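Local coordinates for protein malonyl-CoA decarboxylase (Rhodopseudomonas palustris, PDB 4KSA) that probably catalyses the decarboxylation of malonyl-CoA to acetyl-CoA, and belongs to the malonyl-CoA decarboxylase family, at residues S43-R49 with E121-L126; A59-L63 with R125-A129; L78-A82 with H150-V156. All coordinates share one frame; numbering follows the deposited sequence.

Contact 1: S43-R49 with E121-L126; sequences SETLLSR and ELIRRL
R125 reaches from helix 118-126 to the C-terminal end of helix 36-48. Its NH1 donates to R49 O at 2.9 Å, with an N-H...O angle of 154°, and the oxygen lies at the guanidinium edge. The same NH1 makes a weak bond to L46 O. L47 O lies over one guanidinium face, but at too poor an angle for a hydrogen bond to R125. The extended chain carries the guanidinium out to these carbonyls. NE forms a salt bridge with E121 OE2 at 2.7 Å, nearly straight and on the anti lone pair. R124 NE and NH2 form another with E121 OE1, completing a salt-bridge network, and R124 NH2 also pairs with E116. The end of the R49 side chain leads off, with NE salt-bridged to E430 of the second subunit. S43 OG bonds to L39 O. Beside these polar groups the packing is mainly leucine. L46 CD2 meets L126 CD2 at 3.5 Å and L122 CD1 at 3.7 Å. L47 CD2 lies 3.8 Å from E121 CB. The axes of the two short segments cross at 83°, a near-perpendicular helix pair in the helical N-terminal domain, with an arginine bound at one helix's C-terminal end.

Contact 2: A59-L63 with R125-A129; sequences AASLL and RLNHA
A59 CB rests on R125 O, 3.7 Å away, where helix 118-126 meets helix 52-68. L126 to A129 then form a type I beta turn. This is a helix-to-turn contact in the helical N-terminal part of the chain, crossed by no hydrogen bond. R125 takes part through its backbone, and its O accepts the backbone bond from H128 N. Its side chain leads away, to E121. L126 fills the groove between A59, L62 and L63. Its CG is anti to the carbonyl carbon (chi1 -69°), and CD2 comes within 3.8 Å of both CA and CB of A59. L62 CD2 meets L126 CD2, also at 3.8 Å, the two leucines crossing at about a right angle. L62 also packs on L42 and S43 of helix 36-48. An alanine at L62 is likely to open a gap beside both methyl groups of L126 and leave it less firmly held on that side. L63 CD1 lies 3.4 Å from L126 O, the oxygen that takes a weak bond from A129 N in the turn. At the last position of the turn, A129 points its CB at helix 52-68. The CB lies 4.0 Å from A60 CB and 3.6 Å from A60 N. The small side chains let the backbones come near, with A60 CA and A129 CA 4.7 Å apart. L63 CD1 covers the same methyl group, 3.5 Å from A129 CB.

Contact 3: L78-A82 with H150-V156; sequences LDALA and HPQLRHV
L78 meets L153 where helix 71-83 packs on the chain leading into helix 154-167. The contact joins two parts of the helical N-terminal region, with a polar pair of D79 and Q152 beside apolar packing of L78, L81, A82, L153 and V156. L78 gives mainly its backbone here: L153 CD2 lies close to L78 O and 4.2 Å from L78 CB. The rest of L78 faces helix 132-146, at M139 and A142. D79 brings the only charged side chain of its segment. Its CG is anti to the carbonyl carbon (chi1 -84°), which brings the carboxylate near H150 and Q152. Q152 NE2 donates to D79 OD1 at 2.6 Å, with an N-H...O angle of 154°. The oxygen is met nearly end-on, along its C-O bond, though the exact orientation of the amide is uncertain. H150 CD2 lies near both carboxylate oxygens, closest to D79 OD2 at 3.3 Å, and no hydrogen bond is formed there. L81 crosses V156 at about a right angle, and its CB lies 4.1 Å from V156 CG2. L81 O accepts a hydrogen bond from R119, and the side chain of R119 also touches V156. A82 faces the second segment directly. Its CB touches Q152 O at 3.9 Å and L153 CD2 at 4.2 Å, and V156 CG2 comes closer still, 3.8 Å from A82 CB.

All three contacts lie on the same side of the chain's centre, among its N-terminal helices. Contacts 1 and 2 have centres about 8 Å apart and share R125 and L126 of helix 118-126. The successive helices 36-48 and 52-68 both pack on it, and touch each other through S43 and L62. Contact 3, on helices 71-83 and 154-167, is centred about 17 Å from contact 1 and 19 Å from contact 2. L122 and L81 join it to contact 1. Along the chain, the three first segments precede all the second ones, and contact 3 alternates with the others. Early helices are thus tied to later ones, including helix 154-167, which carries H162, seen to bind magnesium in a crystal structure, though not in this chain.

Contact 1: S43-R49 with E121-L126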
ATOM      1  N   SER A  43      34.813  -5.940 -20.253  1.00 45.10           N
ATOM      2  CA  SER A  43      34.128  -4.725 -20.664  1.00 48.80           C
ATOM      3  C   SER A  43      33.957  -4.741 -22.189  1.00 49.81           C
ATOM      4  O   SER A  43      32.949  -4.273 -22.718  1.00 51.67           O
ATOM      5  CB  SER A  43      34.942  -3.489 -20.245  1.00 48.22           C
ATOM      6  OG  SER A  43      35.223  -3.513 -18.857  1.00 51.22           O
ATOM      7  N   GLU A  44      34.952  -5.284 -22.882  1.00 50.21           N
ATOM      8  CA  GLU A  44      34.939  -5.364 -24.337  1.00 49.69           C
ATOM      9  C   GLU A  44      33.887  -6.345 -24.861  1.00 49.51           C
ATOM     10  O   GLU A  44      33.241  -6.080 -25.879  1.00 48.15           O
ATOM     11  CB  GLU A  44      36.327  -5.761 -24.844  1.00 50.33           C
ATOM     12  CG  GLU A  44      37.346  -4.652 -24.773  1.00 49.66           C
ATOM     13  CD  GLU A  44      36.966  -3.480 -25.646  1.00 53.33           C
ATOM     14  OE1 GLU A  44      37.637  -2.428 -25.558  1.00 52.34           O
ATOM     15  OE2 GLU A  44      35.990  -3.614 -26.423  1.00 55.51           O
ATOM     16  N   THR A  45      33.732  -7.476 -24.176  1.00 47.58           N
ATOM     17  CA  THR A  45      32.739  -8.461 -24.564  1.00 49.04           C
ATOM     18  C   THR A  45      31.376  -7.790 -24.354  1.00 50.42           C
ATOM     19  O   THR A  45      30.581  -7.675 -25.284  1.00 52.98           O
ATOM     20  CB  THR A  45      32.806  -9.743 -23.683  1.00 49.88           C
ATOM     21  OG1 THR A  45      34.121 -10.308 -23.736  1.00 47.65           O
ATOM     22  CG2 THR A  45      31.789 -10.781 -24.162  1.00 49.00           C
ATOM     23  N   LEU A  46      31.126  -7.339 -23.127  1.00 50.33           N
ATOM     24  CA  LEU A  46      29.877  -6.672 -22.774  1.00 48.81           C
ATOM     25  C   LEU A  46      29.504  -5.583 -23.773  1.00 47.77           C
ATOM     26  O   LEU A  46      28.378  -5.530 -24.261  1.00 46.89           O
ATOM     27  CB  LEU A  46      29.990  -6.053 -21.382  1.00 49.14           C
ATOM     28  CG  LEU A  46      28.747  -5.327 -20.871  1.00 51.60           C
ATOM     29  CD1 LEU A  46      27.579  -6.313 -20.751  1.00 53.19           C
ATOM     30  CD2 LEU A  46      29.050  -4.686 -19.526  1.00 52.75           C
ATOM     31  N   LEU A  47      30.452  -4.711 -24.082  1.00 47.52           N
ATOM     32  CA  LEU A  47      30.194  -3.636 -25.027  1.00 48.17           C
ATOM     33  C   LEU A  47      29.726  -4.107 -26.405  1.00 50.30           C
ATOM     34  O   LEU A  47      28.917  -3.444 -27.045  1.00 49.48           O
ATOM     35  CB  LEU A  47      31.443  -2.778 -25.196  1.00 44.84           C
ATOM     36  CG  LEU A  47      31.645  -1.629 -24.221  1.00 44.86           C
ATOM     37  CD1 LEU A  47      32.981  -0.948 -24.493  1.00 43.73           C
ATOM     38  CD2 LEU A  47      30.497  -0.643 -24.373  1.00 45.13           C
ATOM     39  N   SER A  48      30.233  -5.251 -26.858  1.00 53.65           N
ATOM     40  CA  SER A  48      29.890  -5.776 -28.182  1.00 56.01           C
ATOM     41  C   SER A  48      28.683  -6.701 -28.167  1.00 57.50           C
ATOM     42  O   SER A  48      28.105  -6.999 -29.216  1.00 58.43           O
ATOM     43  CB  SER A  48      31.075  -6.547 -28.772  1.00 56.13           C
ATOM     44  OG  SER A  48      31.148  -7.856 -28.216  1.00 55.62           O
ATOM     45  N   ARG A  49      28.313  -7.165 -26.980  1.00 58.03           N
ATOM     46  CA  ARG A  49      27.183  -8.062 -26.843  1.00 58.24           C
ATOM     47  C   ARG A  49      25.897  -7.503 -27.451  1.00 59.22           C
ATOM     48  O   ARG A  49      25.713  -6.284 -27.536  1.00 59.23           O
ATOM     49  CB  ARG A  49      26.952  -8.369 -25.378  1.00 57.43           C
ATOM     50  CG  ARG A  49      26.379  -9.714 -25.178  1.00 60.72           C
ATOM     51  CD  ARG A  49      27.398 -10.732 -25.591  1.00 65.45           C
ATOM     52  NE  ARG A  49      26.796 -12.043 -25.785  1.00 69.43           N
ATOM     53  CZ  ARG A  49      27.493 -13.163 -25.913  1.00 69.85           C
ATOM     54  NH1 ARG A  49      28.819 -13.124 -25.863  1.00 68.80           N
ATOM     55  NH2 ARG A  49      26.859 -14.317 -26.088  1.00 71.63           N
ATOM     56  N   GLU A 121      28.299   3.845 -22.780  1.00 36.71           N
ATOM     57  CA  GLU A 121      27.589   2.636 -23.124  1.00 35.54           C
ATOM     58  C   GLU A 121      27.939   1.524 -22.142  1.00 35.03           C
ATOM     59  O   GLU A 121      27.083   0.705 -21.804  1.00 35.46           O
ATOM     60  CB  GLU A 121      27.932   2.220 -24.555  1.00 37.62           C
ATOM     61  CG  GLU A 121      27.096   1.060 -25.089  1.00 41.26           C
ATOM     62  CD  GLU A 121      25.599   1.306 -24.910  1.00 46.54           C
ATOM     63  OE1 GLU A 121      25.157   2.475 -25.082  1.00 45.81           O
ATOM     64  OE2 GLU A 121      24.872   0.332 -24.606  1.00 43.76           O
ATOM     65  N   LEU A 122      29.192   1.500 -21.685  1.00 32.72           N
ATOM     66  CA  LEU A 122      29.646   0.488 -20.737  1.00 32.88           C
ATOM     67  C   LEU A 122      28.959   0.635 -19.368  1.00 36.75           C
ATOM     68  O   LEU A 122      28.581  -0.369 -18.732  1.00 36.17           O
ATOM     69  CB  LEU A 122      31.163   0.580 -20.533  1.00 29.39           C
ATOM     70  CG  LEU A 122      31.688  -0.389 -19.465  1.00 25.90           C
ATOM     71  CD1 LEU A 122      31.397  -1.829 -19.930  1.00 24.36           C
ATOM     72  CD2 LEU A 122      33.180  -0.157 -19.203  1.00 22.64           C
ATOM     73  N   ILE A 123      28.827   1.881 -18.902  1.00 36.81           N
ATOM     74  CA  ILE A 123      28.177   2.137 -17.628  1.00 36.22           C
ATOM     75  C   ILE A 123      26.678   1.828 -17.765  1.00 36.40           C
ATOM     76  O   ILE A 123      26.088   1.163 -16.896  1.00 33.36           O
ATOM     77  CB  ILE A 123      28.421   3.607 -17.164  1.00 36.75           C
ATOM     78  CG1 ILE A 123      29.921   3.823 -16.920  1.00 36.10           C
ATOM     79  CG2 ILE A 123      27.691   3.896 -15.862  1.00 32.27           C
ATOM     80  CD1 ILE A 123      30.294   5.251 -16.523  1.00 37.85           C
ATOM     81  N   ARG A 124      26.072   2.287 -18.865  1.00 37.44           N
ATOM     82  CA  ARG A 124      24.642   2.046 -19.100  1.00 36.92           C
ATOM     83  C   ARG A 124      24.320   0.577 -19.057  1.00 38.76           C
ATOM     84  O   ARG A 124      23.274   0.185 -18.536  1.00 42.12           O
ATOM     85  CB  ARG A 124      24.174   2.605 -20.441  1.00 31.43           C
ATOM     86  CG  ARG A 124      23.893   4.086 -20.398  1.00 33.34           C
ATOM     87  CD  ARG A 124      23.140   4.525 -21.630  1.00 33.49           C
ATOM     88  NE  ARG A 124      24.001   4.535 -22.799  1.00 38.26           N
ATOM     89  CZ  ARG A 124      24.638   5.613 -23.236  1.00 37.44           C
ATOM     90  NH1 ARG A 124      24.491   6.767 -22.605  1.00 41.95           N
ATOM     91  NH2 ARG A 124      25.442   5.526 -24.281  1.00 36.00           N
ATOM     92  N   ARG A 125      25.214  -0.242 -19.593  1.00 39.46           N
ATOM     93  CA  ARG A 125      24.982  -1.671 -19.590  1.00 41.07           C
ATOM     94  C   ARG A 125      25.206  -2.282 -18.221  1.00 42.08           C
ATOM     95  O   ARG A 125      24.463  -3.169 -17.814  1.00 46.37           O
ATOM     96  CB  ARG A 125      25.868  -2.341 -20.631  1.00 40.78           C
ATOM     97  CG  ARG A 125      25.544  -1.860 -22.024  1.00 41.16           C
ATOM     98  CD  ARG A 125      26.143  -2.745 -23.098  1.00 44.19           C
ATOM     99  NE  ARG A 125      25.802  -2.211 -24.412  1.00 47.44           N
ATOM    100  CZ  ARG A 125      25.800  -2.913 -25.542  1.00 48.53           C
ATOM    101  NH1 ARG A 125      26.140  -4.202 -25.544  1.00 45.83           N
ATOM    102  NH2 ARG A 125      25.401  -2.330 -26.668  1.00 49.75           N
ATOM    103  N   LEU A 126      26.216  -1.810 -17.501  1.00 42.62           N
ATOM    104  CA  LEU A 126      26.510  -2.337 -16.170  1.00 41.82           C
ATOM    105  C   LEU A 126      25.382  -2.029 -15.216  1.00 42.30           C
ATOM    106  O   LEU A 126      25.251  -2.655 -14.176  1.00 41.93           O
ATOM    107  CB  LEU A 126      27.789  -1.720 -15.626  1.00 42.30           C
ATOM    108  CG  LEU A 126      29.080  -2.132 -16.321  1.00 42.13           C
ATOM    109  CD1 LEU A 126      30.238  -1.378 -15.705  1.00 43.20           C
ATOM    110  CD2 LEU A 126      29.272  -3.643 -16.174  1.00 42.72           C
TER

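Contact 2: A59-L63 with R125-A129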
ATOM      1  N   ALA A  59      27.624  -8.188 -17.483  1.00 51.48           N
ATOM      2  CA  ALA A  59      27.679  -7.025 -16.613  1.00 49.69           C
ATOM      3  C   ALA A  59      27.678  -7.496 -15.161  1.00 47.81           C
ATOM      4  O   ALA A  59      28.513  -7.091 -14.352  1.00 47.53           O
ATOM      5  CB  ALA A  59      26.484  -6.099 -16.890  1.00 49.46           C
ATOM      6  N   ALA A  60      26.745  -8.366 -14.830  1.00 47.08           N
ATOM      7  CA  ALA A  60      26.685  -8.865 -13.473  1.00 48.77           C
ATOM      8  C   ALA A  60      28.052  -9.450 -13.120  1.00 50.26           C
ATOM      9  O   ALA A  60      28.545  -9.284 -12.006  1.00 50.53           O
ATOM     10  CB  ALA A  60      25.607  -9.918 -13.363  1.00 47.65           C
ATOM     11  N   SER A  61      28.668 -10.106 -14.101  1.00 52.36           N
ATOM     12  CA  SER A  61      29.964 -10.741 -13.928  1.00 53.11           C
ATOM     13  C   SER A  61      31.061  -9.699 -13.701  1.00 53.74           C
ATOM     14  O   SER A  61      31.845  -9.817 -12.757  1.00 54.07           O
ATOM     15  CB  SER A  61      30.280 -11.602 -15.166  1.00 54.25           C
ATOM     16  OG  SER A  61      31.124 -12.710 -14.855  1.00 55.03           O
ATOM     17  N   LEU A  62      31.105  -8.679 -14.560  1.00 53.20           N
ATOM     18  CA  LEU A  62      32.108  -7.614 -14.464  1.00 51.49           C
ATOM     19  C   LEU A  62      32.064  -6.891 -13.115  1.00 50.52           C
ATOM     20  O   LEU A  62      33.105  -6.626 -12.508  1.00 50.43           O
ATOM     21  CB  LEU A  62      31.915  -6.606 -15.611  1.00 51.06           C
ATOM     22  CG  LEU A  62      32.984  -5.516 -15.789  1.00 50.47           C
ATOM     23  CD1 LEU A  62      32.970  -4.993 -17.213  1.00 50.82           C
ATOM     24  CD2 LEU A  62      32.735  -4.390 -14.816  1.00 49.88           C
ATOM     25  N   LEU A  63      30.859  -6.576 -12.647  1.00 48.55           N
ATOM     26  CA  LEU A  63      30.696  -5.890 -11.374  1.00 46.30           C
ATOM     27  C   LEU A  63      31.206  -6.732 -10.224  1.00 46.69           C
ATOM     28  O   LEU A  63      31.877  -6.215  -9.319  1.00 48.03           O
ATOM     29  CB  LEU A  63      29.230  -5.533 -11.140  1.00 43.15           C
ATOM     30  CG  LEU A  63      28.726  -4.391 -12.025  1.00 41.88           C
ATOM     31  CD1 LEU A  63      27.230  -4.246 -11.915  1.00 40.95           C
ATOM     32  CD2 LEU A  63      29.401  -3.117 -11.607  1.00 40.65           C
ATOM     33  N   ARG A 125      25.214  -0.242 -19.593  1.00 39.46           N
ATOM     34  CA  ARG A 125      24.982  -1.671 -19.590  1.00 41.07           C
ATOM     35  C   ARG A 125      25.206  -2.282 -18.221  1.00 42.08           C
ATOM     36  O   ARG A 125      24.463  -3.169 -17.814  1.00 46.37           O
ATOM     37  CB  ARG A 125      25.868  -2.341 -20.631  1.00 40.78           C
ATOM     38  CG  ARG A 125      25.544  -1.860 -22.024  1.00 41.16           C
ATOM     39  CD  ARG A 125      26.143  -2.745 -23.098  1.00 44.19           C
ATOM     40  NE  ARG A 125      25.802  -2.211 -24.412  1.00 47.44           N
ATOM     41  CZ  ARG A 125      25.800  -2.913 -25.542  1.00 48.53           C
ATOM     42  NH1 ARG A 125      26.140  -4.202 -25.544  1.00 45.83           N
ATOM     43  NH2 ARG A 125      25.401  -2.330 -26.668  1.00 49.75           N
ATOM     44  N   LEU A 126      26.216  -1.810 -17.501  1.00 42.62           N
ATOM     45  CA  LEU A 126      26.510  -2.337 -16.170  1.00 41.82           C
ATOM     46  C   LEU A 126      25.382  -2.029 -15.216  1.00 42.30           C
ATOM     47  O   LEU A 126      25.251  -2.655 -14.176  1.00 41.93           O
ATOM     48  CB  LEU A 126      27.789  -1.720 -15.626  1.00 42.30           C
ATOM     49  CG  LEU A 126      29.080  -2.132 -16.321  1.00 42.13           C
ATOM     50  CD1 LEU A 126      30.238  -1.378 -15.705  1.00 43.20           C
ATOM     51  CD2 LEU A 126      29.272  -3.643 -16.174  1.00 42.72           C
ATOM     52  N   ASN A 127      24.567  -1.051 -15.589  1.00 43.61           N
ATOM     53  CA  ASN A 127      23.452  -0.630 -14.765  1.00 42.22           C
ATOM     54  C   ASN A 127      22.284  -1.587 -14.845  1.00 41.88           C
ATOM     55  O   ASN A 127      21.320  -1.454 -14.101  1.00 43.45           O
ATOM     56  CB  ASN A 127      23.005   0.773 -15.171  1.00 40.44           C
ATOM     57  CG  ASN A 127      22.061   1.384 -14.170  1.00 38.01           C
ATOM     58  OD1 ASN A 127      22.312   1.357 -12.972  1.00 36.96           O
ATOM     59  ND2 ASN A 127      20.973   1.945 -14.656  1.00 38.82           N
ATOM     60  N   HIS A 128      22.371  -2.561 -15.738  1.00 42.62           N
ATOM     61  CA  HIS A 128      21.292  -3.530 -15.877  1.00 43.60           C
ATOM     62  C   HIS A 128      21.529  -4.753 -14.999  1.00 42.28           C
ATOM     63  O   HIS A 128      20.653  -5.588 -14.817  1.00 43.26           O
ATOM     64  CB  HIS A 128      21.119  -3.929 -17.342  1.00 43.72           C
ATOM     65  CG  HIS A 128      20.484  -2.862 -18.174  1.00 48.53           C
ATOM     66  ND1 HIS A 128      21.030  -2.412 -19.356  1.00 52.04           N
ATOM     67  CD2 HIS A 128      19.351  -2.144 -17.987  1.00 51.21           C
ATOM     68  CE1 HIS A 128      20.263  -1.462 -19.863  1.00 52.34           C
ATOM     69  NE2 HIS A 128      19.236  -1.281 -19.051  1.00 53.22           N
ATOM     70  N   ALA A 129      22.719  -4.848 -14.438  1.00 40.55           N
ATOM     71  CA  ALA A 129      23.023  -5.961 -13.572  1.00 39.54           C
ATOM     72  C   ALA A 129      22.285  -5.722 -12.267  1.00 39.19           C
ATOM     73  O   ALA A 129      22.161  -4.586 -11.813  1.00 40.93           O
ATOM     74  CB  ALA A 129      24.521  -6.035 -13.329  1.00 37.54           C
TER

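Contact 3: L78-A82 with H150-V156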
ATOM      1  N   LEU A  78      39.882   1.349 -13.638  1.00 41.94           N
ATOM      2  CA  LEU A  78      39.370   2.703 -13.675  1.00 40.68           C
ATOM      3  C   LEU A  78      40.217   3.485 -14.663  1.00 41.78           C
ATOM      4  O   LEU A  78      39.680   4.229 -15.474  1.00 42.68           O
ATOM      5  CB  LEU A  78      39.434   3.344 -12.288  1.00 39.36           C
ATOM      6  CG  LEU A  78      38.568   2.724 -11.190  1.00 38.16           C
ATOM      7  CD1 LEU A  78      38.644   3.577  -9.923  1.00 36.85           C
ATOM      8  CD2 LEU A  78      37.130   2.637 -11.675  1.00 38.37           C
ATOM      9  N   ASP A  79      41.540   3.311 -14.610  1.00 43.67           N
ATOM     10  CA  ASP A  79      42.426   4.017 -15.536  1.00 43.45           C
ATOM     11  C   ASP A  79      42.124   3.580 -16.960  1.00 43.05           C
ATOM     12  O   ASP A  79      42.158   4.382 -17.880  1.00 42.73           O
ATOM     13  CB  ASP A  79      43.898   3.761 -15.198  1.00 45.44           C
ATOM     14  CG  ASP A  79      44.419   4.700 -14.102  1.00 50.14           C
ATOM     15  OD1 ASP A  79      44.117   5.908 -14.163  1.00 50.24           O
ATOM     16  OD2 ASP A  79      45.143   4.243 -13.188  1.00 52.56           O
ATOM     17  N   ALA A  80      41.815   2.300 -17.127  1.00 43.95           N
ATOM     18  CA  ALA A  80      41.474   1.747 -18.433  1.00 43.48           C
ATOM     19  C   ALA A  80      40.236   2.475 -18.976  1.00 45.20           C
ATOM     20  O   ALA A  80      40.115   2.672 -20.189  1.00 46.69           O
ATOM     21  CB  ALA A  80      41.192   0.239 -18.320  1.00 38.54           C
ATOM     22  N   LEU A  81      39.319   2.869 -18.090  1.00 43.20           N
ATOM     23  CA  LEU A  81      38.132   3.567 -18.547  1.00 43.40           C
ATOM     24  C   LEU A  81      38.547   4.894 -19.151  1.00 43.96           C
ATOM     25  O   LEU A  81      37.893   5.396 -20.064  1.00 43.99           O
ATOM     26  CB  LEU A  81      37.134   3.817 -17.405  1.00 40.18           C
ATOM     27  CG  LEU A  81      36.496   2.601 -16.711  1.00 39.94           C
ATOM     28  CD1 LEU A  81      35.743   3.060 -15.480  1.00 37.10           C
ATOM     29  CD2 LEU A  81      35.578   1.856 -17.658  1.00 36.84           C
ATOM     30  N   ALA A  82      39.647   5.455 -18.662  1.00 44.98           N
ATOM     31  CA  ALA A  82      40.098   6.744 -19.167  1.00 47.84           C
ATOM     32  C   ALA A  82      40.823   6.691 -20.503  1.00 50.68           C
ATOM     33  O   ALA A  82      40.505   7.482 -21.403  1.00 51.78           O
ATOM     34  CB  ALA A  82      40.964   7.445 -18.140  1.00 47.21           C
ATOM     35  N   HIS A 150      45.373  10.785  -9.778  1.00 56.18           N
ATOM     36  CA  HIS A 150      45.166  10.413 -11.170  1.00 55.24           C
ATOM     37  C   HIS A 150      44.205  11.381 -11.830  1.00 54.73           C
ATOM     38  O   HIS A 150      43.050  11.069 -12.071  1.00 53.57           O
ATOM     39  CB  HIS A 150      44.604   9.000 -11.267  1.00 56.40           C
ATOM     40  CG  HIS A 150      45.514   7.941 -10.726  1.00 57.96           C
ATOM     41  ND1 HIS A 150      45.897   7.895  -9.403  1.00 58.32           N
ATOM     42  CD2 HIS A 150      46.076   6.861 -11.320  1.00 57.03           C
ATOM     43  CE1 HIS A 150      46.650   6.828  -9.202  1.00 57.92           C
ATOM     44  NE2 HIS A 150      46.773   6.185 -10.348  1.00 58.19           N
ATOM     45  N   PRO A 151      44.691  12.569 -12.169  1.00 55.36           N
ATOM     46  CA  PRO A 151      43.877  13.608 -12.802  1.00 56.02           C
ATOM     47  C   PRO A 151      43.171  13.252 -14.115  1.00 55.80           C
ATOM     48  O   PRO A 151      42.281  13.982 -14.553  1.00 56.44           O
ATOM     49  CB  PRO A 151      44.870  14.755 -12.959  1.00 54.70           C
ATOM     50  CG  PRO A 151      46.145  14.024 -13.204  1.00 54.86           C
ATOM     51  CD  PRO A 151      46.112  12.946 -12.163  1.00 54.44           C
ATOM     52  N   GLN A 152      43.552  12.144 -14.740  1.00 55.82           N
ATOM     53  CA  GLN A 152      42.932  11.757 -16.007  1.00 57.29           C
ATOM     54  C   GLN A 152      41.558  11.147 -15.822  1.00 56.54           C
ATOM     55  O   GLN A 152      40.753  11.134 -16.754  1.00 56.93           O
ATOM     56  CB  GLN A 152      43.815  10.769 -16.786  1.00 59.84           C
ATOM     57  CG  GLN A 152      45.112  10.369 -16.074  1.00 67.45           C
ATOM     58  CD  GLN A 152      44.918   9.297 -15.012  1.00 67.77           C
ATOM     59  OE1 GLN A 152      45.441   9.411 -13.909  1.00 67.80           O
ATOM     60  NE2 GLN A 152      44.178   8.241 -15.352  1.00 70.16           N
ATOM     61  N   LEU A 153      41.297  10.640 -14.622  1.00 55.35           N
ATOM     62  CA  LEU A 153      40.016  10.028 -14.305  1.00 54.45           C
ATOM     63  C   LEU A 153      38.908  11.078 -14.189  1.00 55.14           C
ATOM     64  O   LEU A 153      37.746  10.738 -14.007  1.00 55.45           O
ATOM     65  CB  LEU A 153      40.107   9.252 -12.989  1.00 54.02           C
ATOM     66  CG  LEU A 153      41.005   8.019 -12.961  1.00 55.07           C
ATOM     67  CD1 LEU A 153      40.983   7.413 -11.566  1.00 54.15           C
ATOM     68  CD2 LEU A 153      40.532   7.009 -14.002  1.00 54.28           C
ATOM     69  N   ARG A 154      39.266  12.352 -14.286  1.00 54.52           N
ATOM     70  CA  ARG A 154      38.274  13.404 -14.181  1.00 54.84           C
ATOM     71  C   ARG A 154      37.276  13.310 -15.333  1.00 55.02           C
ATOM     72  O   ARG A 154      36.092  13.618 -15.178  1.00 54.64           O
ATOM     73  CB  ARG A 154      38.966  14.768 -14.178  1.00 56.93           C
ATOM     74  CG  ARG A 154      38.073  15.918 -13.752  1.00 60.72           C
ATOM     75  CD  ARG A 154      37.439  16.599 -14.953  1.00 67.63           C
ATOM     76  NE  ARG A 154      36.452  17.598 -14.555  1.00 72.07           N
ATOM     77  CZ  ARG A 154      36.002  18.567 -15.345  1.00 74.23           C
ATOM     78  NH1 ARG A 154      36.454  18.680 -16.593  1.00 74.60           N
ATOM     79  NH2 ARG A 154      35.102  19.431 -14.885  1.00 75.34           N
ATOM     80  N   HIS A 155      37.753  12.854 -16.485  1.00 54.01           N
ATOM     81  CA  HIS A 155      36.898  12.738 -17.652  1.00 53.77           C
ATOM     82  C   HIS A 155      36.071  11.471 -17.607  1.00 51.75           C
ATOM     83  O   HIS A 155      35.194  11.244 -18.444  1.00 52.44           O
ATOM     84  CB  HIS A 155      37.750  12.852 -18.923  1.00 56.96           C
ATOM     85  CG  HIS A 155      38.527  14.130 -18.978  1.00 59.63           C
ATOM     86  ND1 HIS A 155      39.859  14.206 -18.629  1.00 60.88           N
ATOM     87  CD2 HIS A 155      38.117  15.407 -19.176  1.00 61.14           C
ATOM     88  CE1 HIS A 155      40.233  15.473 -18.601  1.00 62.03           C
ATOM     89  NE2 HIS A 155      39.195  16.222 -18.927  1.00 62.47           N
ATOM     90  N   VAL A 156      36.348  10.642 -16.612  1.00 49.22           N
ATOM     91  CA  VAL A 156      35.571   9.435 -16.420  1.00 47.85           C
ATOM     92  C   VAL A 156      34.425   9.882 -15.521  1.00 48.01           C
ATOM     93  O   VAL A 156      33.275   9.499 -15.714  1.00 49.70           O
ATOM     94  CB  VAL A 156      36.369   8.346 -15.701  1.00 47.33           C
ATOM     95  CG1 VAL A 156      35.425   7.232 -15.234  1.00 46.47           C
ATOM     96  CG2 VAL A 156      37.443   7.795 -16.635  1.00 47.40           C
TER